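Putative glutathionylspermidine synthase (PDB 3N6X) is probably an ATP-dependent ligase of the circularly permuted ATP-grasp type, perhaps joining glutathione to spermidine, although its actual reaction remains to be established. Local coordinates at residues 23-27 with 74-80; 168-173 with 429-433; 188-194 with 468-473. All coordinates share one frame; numbering follows the deposited sequence. Where two conformers were deposited one is given.

Contact 1 (23-27 with 74-80); sequences IYAEY and VVPRILS
Tyr24 and Ile78 carry this contact: the phenol lies against the isoleucine side chain and hooks the backbone of 74-80 with its hydroxyl. Ile78 CG1 stands beside its own backbone N (chi1 -44°), which carries CD1 over one face of the Tyr24 ring, 4.0 Å from the centroid and displaced toward the rim, a CH-pi contact. At the edge of the same ring the OH is used twice. It donates to Pro76 O at 2.6 Å, lying in the carbonyl plane on a lone pair, and accepts from Ile78 N at 3.1 Å in a fairly straight bond (161°). Two bonds on one oxygen, plus the methyl over the face, limit how the ring can turn. Ile23 and Ile78 lie alongside one another, pointing opposite ways, with Ile23 CG1 3.6 Å from Ile78 CG2. Ile23 CD1 reaches Ser80, just before helix 81-105, 3.7 Å from Ser80 CB. On the other flank Tyr27 meets Val75 at roughly a right angle, CE2 to CG1 3.8 Å, while its CE1 rests 3.6 Å from Pro76 CD. The Tyr27 hydroxyl, buried here, has no polar partner in the model. Behind this layer, strand 77-79 runs parallel to strand 464-471, whose Trp470 packs on Pro76 and Ile78; Arg77, facing the opposite way, forms a salt bridge with Glu12 and touches Leu429. The residues leading into helix 25-33, Ile23 and Tyr24, thus cover strand 77-79, Tyr27 in its first turn covers the loop before that strand, and Ser80 N-caps helix 81-105.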
loop_
_atom_site.group_PDB
_atom_site.type_symbol
_atom_site.label_atom_id
_atom_site.label_comp_id
_atom_site.label_asym_id
_atom_site.label_seq_id
_atom_site.Cartn_x
_atom_site.Cartn_y
_atom_site.Cartn_z
ATOM N N ILE A 23 -17.719 15.590 -11.972
ATOM C CA ILE A 23 -16.348 15.165 -12.276
ATOM C C ILE A 23 -16.241 14.206 -13.467
ATOM O O ILE A 23 -15.234 14.220 -14.169
ATOM C CB ILE A 23 -15.611 14.632 -11.004
ATOM C CG1 ILE A 23 -14.081 14.653 -11.205
ATOM C CG2 ILE A 23 -16.125 13.237 -10.579
ATOM C CD1 ILE A 23 -13.331 14.737 -10.031
ATOM N N TYR A 24 -17.273 13.388 -13.698
ATOM C CA TYR A 24 -17.274 12.404 -14.780
ATOM C C TYR A 24 -18.031 12.871 -16.057
ATOM O O TYR A 24 -18.122 12.101 -17.018
ATOM C CB TYR A 24 -17.857 11.089 -14.279
ATOM C CG TYR A 24 -16.836 10.153 -13.679
ATOM C CD1 TYR A 24 -16.105 9.279 -14.481
ATOM C CD2 TYR A 24 -16.632 10.101 -12.300
ATOM C CE1 TYR A 24 -15.190 8.383 -13.930
ATOM C CE2 TYR A 24 -15.715 9.211 -11.737
ATOM C CZ TYR A 24 -14.988 8.361 -12.558
ATOM O OH TYR A 24 -14.091 7.483 -12.014
ATOM N N ALA A 25 -18.585 14.110 -16.054
ATOM C CA ALA A 25 -19.364 14.650 -17.190
ATOM C C ALA A 25 -18.544 14.654 -18.484
ATOM O O ALA A 25 -18.991 14.106 -19.502
ATOM C CB ALA A 25 -19.854 16.062 -16.872
ATOM N N GLU A 26 -17.308 15.207 -18.419
ATOM C CA GLU A 26 -16.392 15.266 -19.553
ATOM C C GLU A 26 -16.019 13.871 -20.074
ATOM O O GLU A 26 -15.869 13.696 -21.290
ATOM C CB GLU A 26 -15.145 16.079 -19.198
ATOM C CG GLU A 26 -14.361 16.555 -20.405
ATOM C CD GLU A 26 -15.071 17.569 -21.281
ATOM O OE1 GLU A 26 -15.459 18.636 -20.756
ATOM O OE2 GLU A 26 -15.219 17.308 -22.496
ATOM N N TYR A 27 -15.899 12.875 -19.172
ATOM C CA TYR A 27 -15.584 11.503 -19.585
ATOM C C TYR A 27 -16.775 10.888 -20.315
ATOM O O TYR A 27 -16.586 10.185 -21.306
ATOM C CB TYR A 27 -15.155 10.625 -18.383
ATOM C CG TYR A 27 -14.768 9.215 -18.787
ATOM C CD1 TYR A 27 -13.484 8.926 -19.238
ATOM C CD2 TYR A 27 -15.704 8.180 -18.773
ATOM C CE1 TYR A 27 -13.135 7.642 -19.654
ATOM C CE2 TYR A 27 -15.368 6.893 -19.199
ATOM C CZ TYR A 27 -14.079 6.628 -19.631
ATOM O OH TYR A 27 -13.727 5.363 -20.055
ATOM N N VAL A 74 -10.259 0.469 -18.596
ATOM C CA VAL A 74 -9.940 1.782 -19.180
ATOM C C VAL A 74 -10.743 2.953 -18.607
ATOM O O VAL A 74 -10.508 4.099 -19.001
ATOM C CB VAL A 74 -9.917 1.767 -20.740
ATOM C CG1 VAL A 74 -8.923 0.726 -21.265
ATOM C CG2 VAL A 74 -11.312 1.526 -21.319
ATOM N N VAL A 75 -11.674 2.686 -17.676
ATOM C CA VAL A 75 -12.426 3.775 -17.039
ATOM C C VAL A 75 -11.634 4.250 -15.816
ATOM O O VAL A 75 -11.430 3.469 -14.879
ATOM C CB VAL A 75 -13.881 3.392 -16.679
ATOM C CG1 VAL A 75 -14.677 4.626 -16.247
ATOM C CG2 VAL A 75 -14.569 2.684 -17.848
ATOM N N PRO A 76 -11.069 5.483 -15.846
ATOM C CA PRO A 76 -10.238 5.918 -14.720
ATOM C C PRO A 76 -11.039 6.193 -13.456
ATOM O O PRO A 76 -12.239 6.495 -13.514
ATOM C CB PRO A 76 -9.579 7.195 -15.243
ATOM C CG PRO A 76 -10.550 7.732 -16.239
ATOM C CD PRO A 76 -11.161 6.528 -16.890
ATOM N N ARG A 77 -10.365 6.110 -12.316
ATOM C CA ARG A 77 -10.922 6.488 -11.035
ATOM C C ARG A 77 -10.541 7.961 -10.867
ATOM O O ARG A 77 -9.364 8.271 -10.705
ATOM C CB ARG A 77 -10.306 5.604 -9.922
ATOM C CG ARG A 77 -10.664 6.016 -8.521
ATOM C CD ARG A 77 -11.987 5.430 -8.100
ATOM N NE ARG A 77 -12.358 5.844 -6.752
ATOM C CZ ARG A 77 -11.938 5.240 -5.644
ATOM N NH1 ARG A 77 -11.099 4.210 -5.716
ATOM N NH2 ARG A 77 -12.334 5.674 -4.454
ATOM N N ILE A 78 -11.497 8.874 -11.067
ATOM C CA ILE A 78 -11.196 10.318 -11.031
ATOM C C ILE A 78 -11.495 10.914 -9.673
ATOM O O ILE A 78 -12.573 10.700 -9.141
ATOM C CB ILE A 78 -11.899 11.110 -12.190
ATOM C CG1 ILE A 78 -11.789 10.356 -13.543
ATOM C CG2 ILE A 78 -11.331 12.532 -12.303
ATOM C CD1 ILE A 78 -12.654 10.929 -14.679
ATOM N N LEU A 79 -10.532 11.676 -9.114
ATOM C CA LEU A 79 -10.685 12.367 -7.831
ATOM C C LEU A 79 -10.423 13.839 -8.032
ATOM O O LEU A 79 -9.497 14.198 -8.750
ATOM C CB LEU A 79 -9.710 11.793 -6.770
ATOM C CG LEU A 79 -9.814 10.273 -6.484
ATOM C CD1 LEU A 79 -8.595 9.777 -5.728
ATOM C CD2 LEU A 79 -11.090 9.932 -5.715
ATOM N N SER A 80 -11.249 14.704 -7.428
ATOM C CA SER A 80 -11.079 16.152 -7.562
ATOM C C SER A 80 -9.901 16.650 -6.752
ATOM O O SER A 80 -9.439 15.961 -5.835
ATOM C CB SER A 80 -12.358 16.887 -7.147
ATOM O OG SER A 80 -12.589 16.821 -5.748
#

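Contact 2 (168-173 with 429-433); sequences SGVSYM and LRPFV
At the N-terminus of helix 170-183, in the ATP-grasp part of the chain, Val170 packs on Phe432 of strand 423-435, while Gly169 takes the N-cap position. Val170 CG1 stands almost exactly over the centre of the Phe432 ring, 3.4 Å from the centroid and 2° off the normal, a close CH-pi contact. The methyl is placed there by a chi1 of -45°, with CG1 opposite the carbonyl carbon. Ser168 O meets the same ring at its edge, 3.4 Å from CE2. Gly169 has a positive phi (122°) that would jam a CB against the carbonyl O before it; its own C lies 3.8 Å from Phe432 CZ. Selenomethionine Met173, one turn into the helix, makes a looser, oblique contact, its SE 4.4 Å from Phe432 CD1, and Tyr199 of helix 199-209 also packs there. Polar contacts lie on the side of Arg430, whose NE is held in a salt bridge with Asp148 and whose side chain lies near a sulfate ion, probably from the crystallisation liquor. Bent at chi3, Arg430 presents its guanidinium edge to Ser168: NH1 donates weakly to Ser168 O at 2.8 Å, and a water hydrogen-bonded to Ser168 OG at 2.8 Å accepts a second, weak bond from NH1.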
loop_
_atom_site.group_PDB
_atom_site.type_symbol
_atom_site.label_atom_id
_atom_site.label_comp_id
_atom_site.label_asym_id
_atom_site.label_seq_id
_atom_site.Cartn_x
_atom_site.Cartn_y
_atom_site.Cartn_z
ATOM N N SER A 168 4.367 -2.157 -1.907
ATOM C CA SER A 168 4.513 -2.335 -3.352
ATOM C C SER A 168 3.280 -1.871 -4.118
ATOM O O SER A 168 2.245 -1.596 -3.514
ATOM C CB SER A 168 4.812 -3.797 -3.671
ATOM O OG SER A 168 3.781 -4.640 -3.178
ATOM N N GLY A 169 3.406 -1.780 -5.448
ATOM C CA GLY A 169 2.299 -1.409 -6.320
ATOM C C GLY A 169 2.536 -0.183 -7.180
ATOM O O GLY A 169 1.758 0.062 -8.101
ATOM N N VAL A 170 3.619 0.606 -6.903
ATOM C CA VAL A 170 3.900 1.822 -7.679
ATOM C C VAL A 170 4.102 1.556 -9.162
ATOM O O VAL A 170 3.699 2.388 -9.981
ATOM C CB VAL A 170 4.992 2.758 -7.091
ATOM C CG1 VAL A 170 4.811 2.950 -5.598
ATOM C CG2 VAL A 170 6.382 2.255 -7.400
ATOM N N SER A 171 4.681 0.377 -9.524
ATOM C CA SER A 171 4.899 0.017 -10.937
ATOM C C SER A 171 3.578 -0.059 -11.702
ATOM O O SER A 171 3.502 0.443 -12.818
ATOM C CB SER A 171 5.694 -1.283 -11.063
ATOM O OG SER A 171 4.979 -2.386 -10.529
ATOM N N TYR A 172 2.512 -0.577 -11.061
ATOM C CA TYR A 172 1.188 -0.611 -11.681
ATOM C C TYR A 172 0.615 0.813 -11.802
ATOM O O TYR A 172 0.024 1.149 -12.818
ATOM C CB TYR A 172 0.235 -1.509 -10.893
ATOM C CG TYR A 172 0.569 -2.980 -10.978
ATOM C CD1 TYR A 172 0.293 -3.714 -12.128
ATOM C CD2 TYR A 172 1.084 -3.661 -9.880
ATOM C CE1 TYR A 172 0.594 -5.076 -12.210
ATOM C CE2 TYR A 172 1.386 -5.023 -9.948
ATOM C CZ TYR A 172 1.144 -5.725 -11.119
ATOM O OH TYR A 172 1.436 -7.069 -11.189
HETATM N N MSE A 173 0.864 1.664 -10.802
HETATM C CA MSE A 173 0.408 3.056 -10.832
HETATM C C MSE A 173 1.075 3.802 -12.005
HETATM O O MSE A 173 0.394 4.491 -12.771
HETATM C CB MSE A 173 0.723 3.763 -9.486
HETATM C CG MSE A 173 0.481 5.281 -9.520
HETATM SE SE MSE A 173 1.003 6.190 -7.881
HETATM C CE MSE A 173 2.805 6.666 -8.352
ATOM N N LEU A 429 -8.313 2.011 -3.041
ATOM C CA LEU A 429 -7.280 2.957 -3.421
ATOM C C LEU A 429 -6.030 2.833 -2.546
ATOM O O LEU A 429 -6.133 2.856 -1.315
ATOM C CB LEU A 429 -7.880 4.375 -3.287
ATOM C CG LEU A 429 -7.229 5.475 -4.101
ATOM C CD1 LEU A 429 -7.579 5.344 -5.589
ATOM C CD2 LEU A 429 -7.640 6.835 -3.586
ATOM N N ARG A 430 -4.848 2.749 -3.170
ATOM C CA ARG A 430 -3.596 2.735 -2.422
ATOM C C ARG A 430 -2.624 3.870 -2.822
ATOM O O ARG A 430 -1.799 3.688 -3.715
ATOM C CB ARG A 430 -2.897 1.358 -2.466
ATOM C CG ARG A 430 -1.680 1.285 -1.515
ATOM C CD ARG A 430 -0.784 0.087 -1.769
ATOM N NE ARG A 430 -1.202 -1.079 -0.989
ATOM C CZ ARG A 430 -0.429 -2.133 -0.750
ATOM N NH1 ARG A 430 0.815 -2.172 -1.213
ATOM N NH2 ARG A 430 -0.891 -3.155 -0.044
ATOM N N PRO A 431 -2.663 5.032 -2.136
ATOM C CA PRO A 431 -1.621 6.038 -2.370
ATOM C C PRO A 431 -0.347 5.680 -1.571
ATOM O O PRO A 431 -0.387 4.810 -0.691
ATOM C CB PRO A 431 -2.266 7.335 -1.879
ATOM C CG PRO A 431 -3.260 6.913 -0.848
ATOM C CD PRO A 431 -3.584 5.443 -1.055
ATOM N N PHE A 432 0.778 6.333 -1.886
ATOM C CA PHE A 432 2.058 6.030 -1.262
ATOM C C PHE A 432 2.621 7.261 -0.590
ATOM O O PHE A 432 2.955 8.223 -1.263
ATOM C CB PHE A 432 3.049 5.474 -2.310
ATOM C CG PHE A 432 2.596 4.179 -2.953
ATOM C CD1 PHE A 432 1.711 4.188 -4.034
ATOM C CD2 PHE A 432 3.016 2.949 -2.452
ATOM C CE1 PHE A 432 1.259 2.992 -4.599
ATOM C CE2 PHE A 432 2.567 1.752 -3.024
ATOM C CZ PHE A 432 1.690 1.780 -4.090
ATOM N N VAL A 433 2.702 7.249 0.731
ATOM C CA VAL A 433 3.207 8.396 1.467
ATOM C C VAL A 433 4.721 8.305 1.570
ATOM O O VAL A 433 5.255 7.284 2.028
ATOM C CB VAL A 433 2.536 8.546 2.860
ATOM C CG1 VAL A 433 3.082 9.759 3.596
ATOM C CG2 VAL A 433 1.021 8.634 2.735
HETATM O O HOH W 1 2.979 -4.607 -0.456
#

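Contact 3 (188-194 with 468-473); sequences FRRYPVA and DTWILK
A single beta bridge between Val193 and Leu472 and an aromatic cluster of Phe188, Tyr191 and Trp470 join the end of helix 185-190 to the C-terminal strand. Two backbone bonds frame the bridge: Lys473 N to Pro192 O at 2.8 Å and Ala194 N to Ile471 O at 2.8 Å. Pro192, at the centre of an inverse gamma turn, directs its carbonyl to this edge just after the helix ends. Phe188, Tyr191 and Val193 gather on one side of the indole, Tyr191 at its edge. The Phe188 ring approaches the six-membered ring of Trp470 obliquely, planes at 55°, with CZ 3.7 Å from Trp470 CZ2. Tyr191 comes at a similar tilt, 59°, its CD2 3.5 Å from Trp470 CZ3; its hydroxyl is bonded to Ile23 O and Tyr27 N. Over the indole face sits Val193, whose chi1 of -175° splays both methyls against it: CG2 makes a CH-pi contact with the five-membered ring, 3.7 Å from Trp470 CD2, and CG1 lies beside CG and CD1. Leu472 CD2 fills in beside Tyr191 and Pro192. The indole NE1 donates in the ring plane to Asp468 OD2 at 2.8 Å, from above the carboxylate plane; that oxygen is also paired with Arg177 in a salt bridge. With Val193 over the face and this bond at the NE1 edge, rotation of Trp470 is restricted. Lys473 CG packs on Ala194, and the bend at chi3 brings its CE close to Val193 O. Beyond the bridge a water donates to Ala194 O at 2.8 Å and accepts from Ile471 N at 3.0 Å.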
loop_
_atom_site.group_PDB
_atom_site.type_symbol
_atom_site.label_atom_id
_atom_site.label_comp_id
_atom_site.label_asym_id
_atom_site.label_seq_id
_atom_site.Cartn_x
_atom_site.Cartn_y
_atom_site.Cartn_z
ATOM N N PHE A 188 -6.716 13.223 -21.975
ATOM C CA PHE A 188 -5.848 14.005 -21.101
ATOM C C PHE A 188 -5.868 15.494 -21.455
ATOM O O PHE A 188 -5.408 16.328 -20.663
ATOM C CB PHE A 188 -4.421 13.431 -21.095
ATOM C CG PHE A 188 -4.332 12.134 -20.325
ATOM C CD1 PHE A 188 -4.678 10.923 -20.924
ATOM C CD2 PHE A 188 -3.974 12.127 -18.980
ATOM C CE1 PHE A 188 -4.629 9.726 -20.200
ATOM C CE2 PHE A 188 -3.921 10.930 -18.260
ATOM C CZ PHE A 188 -4.237 9.736 -18.874
ATOM N N ARG A 189 -6.418 15.831 -22.638
ATOM C CA ARG A 189 -6.576 17.218 -23.065
ATOM C C ARG A 189 -7.836 17.790 -22.389
ATOM O O ARG A 189 -7.850 18.956 -21.999
ATOM C CB ARG A 189 -6.690 17.295 -24.606
ATOM C CG ARG A 189 -6.657 18.718 -25.188
ATOM C CD ARG A 189 -6.843 18.712 -26.709
ATOM N NE ARG A 189 -8.118 18.104 -27.095
ATOM C CZ ARG A 189 -8.234 17.075 -27.928
ATOM N NH1 ARG A 189 -7.162 16.569 -28.524
ATOM N NH2 ARG A 189 -9.429 16.562 -28.194
ATOM N N ARG A 190 -8.877 16.937 -22.214
ATOM C CA ARG A 190 -10.168 17.303 -21.603
ATOM C C ARG A 190 -10.142 17.389 -20.072
ATOM O O ARG A 190 -10.987 18.072 -19.498
ATOM C CB ARG A 190 -11.276 16.347 -22.060
ATOM C CG ARG A 190 -11.428 16.274 -23.584
ATOM C CD ARG A 190 -12.357 15.159 -24.014
ATOM N NE ARG A 190 -13.748 15.605 -24.025
ATOM C CZ ARG A 190 -14.584 15.411 -25.036
ATOM N NH1 ARG A 190 -14.184 14.759 -26.121
ATOM N NH2 ARG A 190 -15.828 15.860 -24.969
ATOM N N TYR A 191 -9.195 16.675 -19.406
ATOM C CA TYR A 191 -9.064 16.698 -17.941
ATOM C C TYR A 191 -7.701 17.245 -17.500
ATOM O O TYR A 191 -6.666 16.848 -18.056
ATOM C CB TYR A 191 -9.256 15.302 -17.353
ATOM C CG TYR A 191 -10.696 14.881 -17.202
ATOM C CD1 TYR A 191 -11.407 15.161 -16.039
ATOM C CD2 TYR A 191 -11.321 14.107 -18.178
ATOM C CE1 TYR A 191 -12.721 14.737 -15.875
ATOM C CE2 TYR A 191 -12.632 13.661 -18.018
ATOM C CZ TYR A 191 -13.330 13.980 -16.863
ATOM O OH TYR A 191 -14.622 13.543 -16.699
ATOM N N PRO A 192 -7.669 18.100 -16.438
ATOM C CA PRO A 192 -6.373 18.575 -15.920
ATOM C C PRO A 192 -5.755 17.540 -14.955
ATOM O O PRO A 192 -5.751 17.744 -13.734
ATOM C CB PRO A 192 -6.744 19.882 -15.209
ATOM C CG PRO A 192 -8.155 19.680 -14.751
ATOM C CD PRO A 192 -8.801 18.630 -15.640
ATOM N N VAL A 193 -5.251 16.411 -15.509
ATOM C CA VAL A 193 -4.705 15.305 -14.716
ATOM C C VAL A 193 -3.295 15.606 -14.208
ATOM O O VAL A 193 -2.414 15.931 -15.003
ATOM C CB VAL A 193 -4.788 13.944 -15.473
ATOM C CG1 VAL A 193 -4.319 12.781 -14.585
ATOM C CG2 VAL A 193 -6.200 13.691 -15.992
ATOM N N ALA A 194 -3.087 15.515 -12.871
ATOM C CA ALA A 194 -1.765 15.731 -12.268
ATOM C C ALA A 194 -0.818 14.574 -12.640
ATOM O O ALA A 194 -1.260 13.427 -12.711
ATOM C CB ALA A 194 -1.885 15.843 -10.758
ATOM N N ASP A 468 -6.482 3.233 -13.746
ATOM C CA ASP A 468 -5.635 4.408 -13.579
ATOM C C ASP A 468 -6.377 5.332 -12.616
ATOM O O ASP A 468 -7.605 5.379 -12.651
ATOM C CB ASP A 468 -5.437 5.112 -14.940
ATOM C CG ASP A 468 -4.478 6.295 -14.939
ATOM O OD1 ASP A 468 -3.805 6.520 -13.901
ATOM O OD2 ASP A 468 -4.392 6.987 -15.974
ATOM N N THR A 469 -5.655 6.025 -11.731
ATOM C CA THR A 469 -6.275 6.980 -10.802
ATOM C C THR A 469 -5.874 8.380 -11.205
ATOM O O THR A 469 -4.676 8.710 -11.220
ATOM C CB THR A 469 -5.893 6.675 -9.326
ATOM O OG1 THR A 469 -6.175 5.314 -9.040
ATOM C CG2 THR A 469 -6.626 7.579 -8.328
ATOM N N TRP A 470 -6.867 9.208 -11.534
ATOM C CA TRP A 470 -6.637 10.585 -11.948
ATOM C C TRP A 470 -6.880 11.544 -10.803
ATOM O O TRP A 470 -7.967 11.552 -10.228
ATOM C CB TRP A 470 -7.566 10.956 -13.107
ATOM C CG TRP A 470 -7.280 10.268 -14.412
ATOM C CD1 TRP A 470 -6.289 9.367 -14.680
ATOM C CD2 TRP A 470 -7.990 10.462 -15.640
ATOM N NE1 TRP A 470 -6.358 8.962 -15.993
ATOM C CE2 TRP A 470 -7.394 9.622 -16.608
ATOM C CE3 TRP A 470 -9.084 11.269 -16.019
ATOM C CZ2 TRP A 470 -7.838 9.579 -17.935
ATOM C CZ3 TRP A 470 -9.536 11.208 -17.327
ATOM C CH2 TRP A 470 -8.914 10.378 -18.271
ATOM N N ILE A 471 -5.879 12.362 -10.472
ATOM C CA ILE A 471 -6.047 13.425 -9.496
ATOM C C ILE A 471 -6.049 14.723 -10.276
ATOM O O ILE A 471 -5.089 15.012 -11.002
ATOM C CB ILE A 471 -4.979 13.386 -8.342
ATOM C CG1 ILE A 471 -5.346 12.308 -7.275
ATOM C CG2 ILE A 471 -4.868 14.749 -7.652
ATOM C CD1 ILE A 471 -5.156 10.858 -7.647
ATOM N N LEU A 472 -7.170 15.449 -10.231
ATOM C CA LEU A 472 -7.314 16.705 -10.970
ATOM C C LEU A 472 -6.548 17.833 -10.318
ATOM O O LEU A 472 -6.496 17.908 -9.089
ATOM C CB LEU A 472 -8.793 17.072 -11.168
ATOM C CG LEU A 472 -9.651 16.023 -11.904
ATOM C CD1 LEU A 472 -10.959 16.629 -12.361
ATOM C CD2 LEU A 472 -8.880 15.387 -13.112
ATOM N N LYS A 473 -5.883 18.672 -11.142
ATOM C CA LYS A 473 -5.043 19.786 -10.663
ATOM C C LYS A 473 -5.840 20.921 -10.008
ATOM O O LYS A 473 -6.948 21.227 -10.433
ATOM C CB LYS A 473 -4.151 20.322 -11.788
ATOM C CG LYS A 473 -2.975 19.414 -12.105
ATOM C CD LYS A 473 -2.084 20.005 -13.187
ATOM C CE LYS A 473 -2.278 19.328 -14.519
ATOM N NZ LYS A 473 -1.422 19.929 -15.569
HETATM O O HOH W 2 -3.012 11.844 -11.295
#

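In the fold
All three contacts reach the large mixed sheet. Contacts 1 and 3 lie side by side, centres about 8 Å apart, on neighbouring parallel strands 77-79 and 464-471; Tyr191 and a salt bridge between Glu26 and Arg190 tie their helical segments together. Contact 2 lies nearer the middle of the chain, about 19 Å from contact 1 and 17 Å from contact 3 between centres, and Leu429 touches both Arg77 and Thr469. Along the chain contact 1 closes first; contacts 2 and 3 then interleave, successive helices 170-183 and 185-190 meeting strands more than 250 residues later. N-terminal, central and C-terminal parts thus close on one sheet.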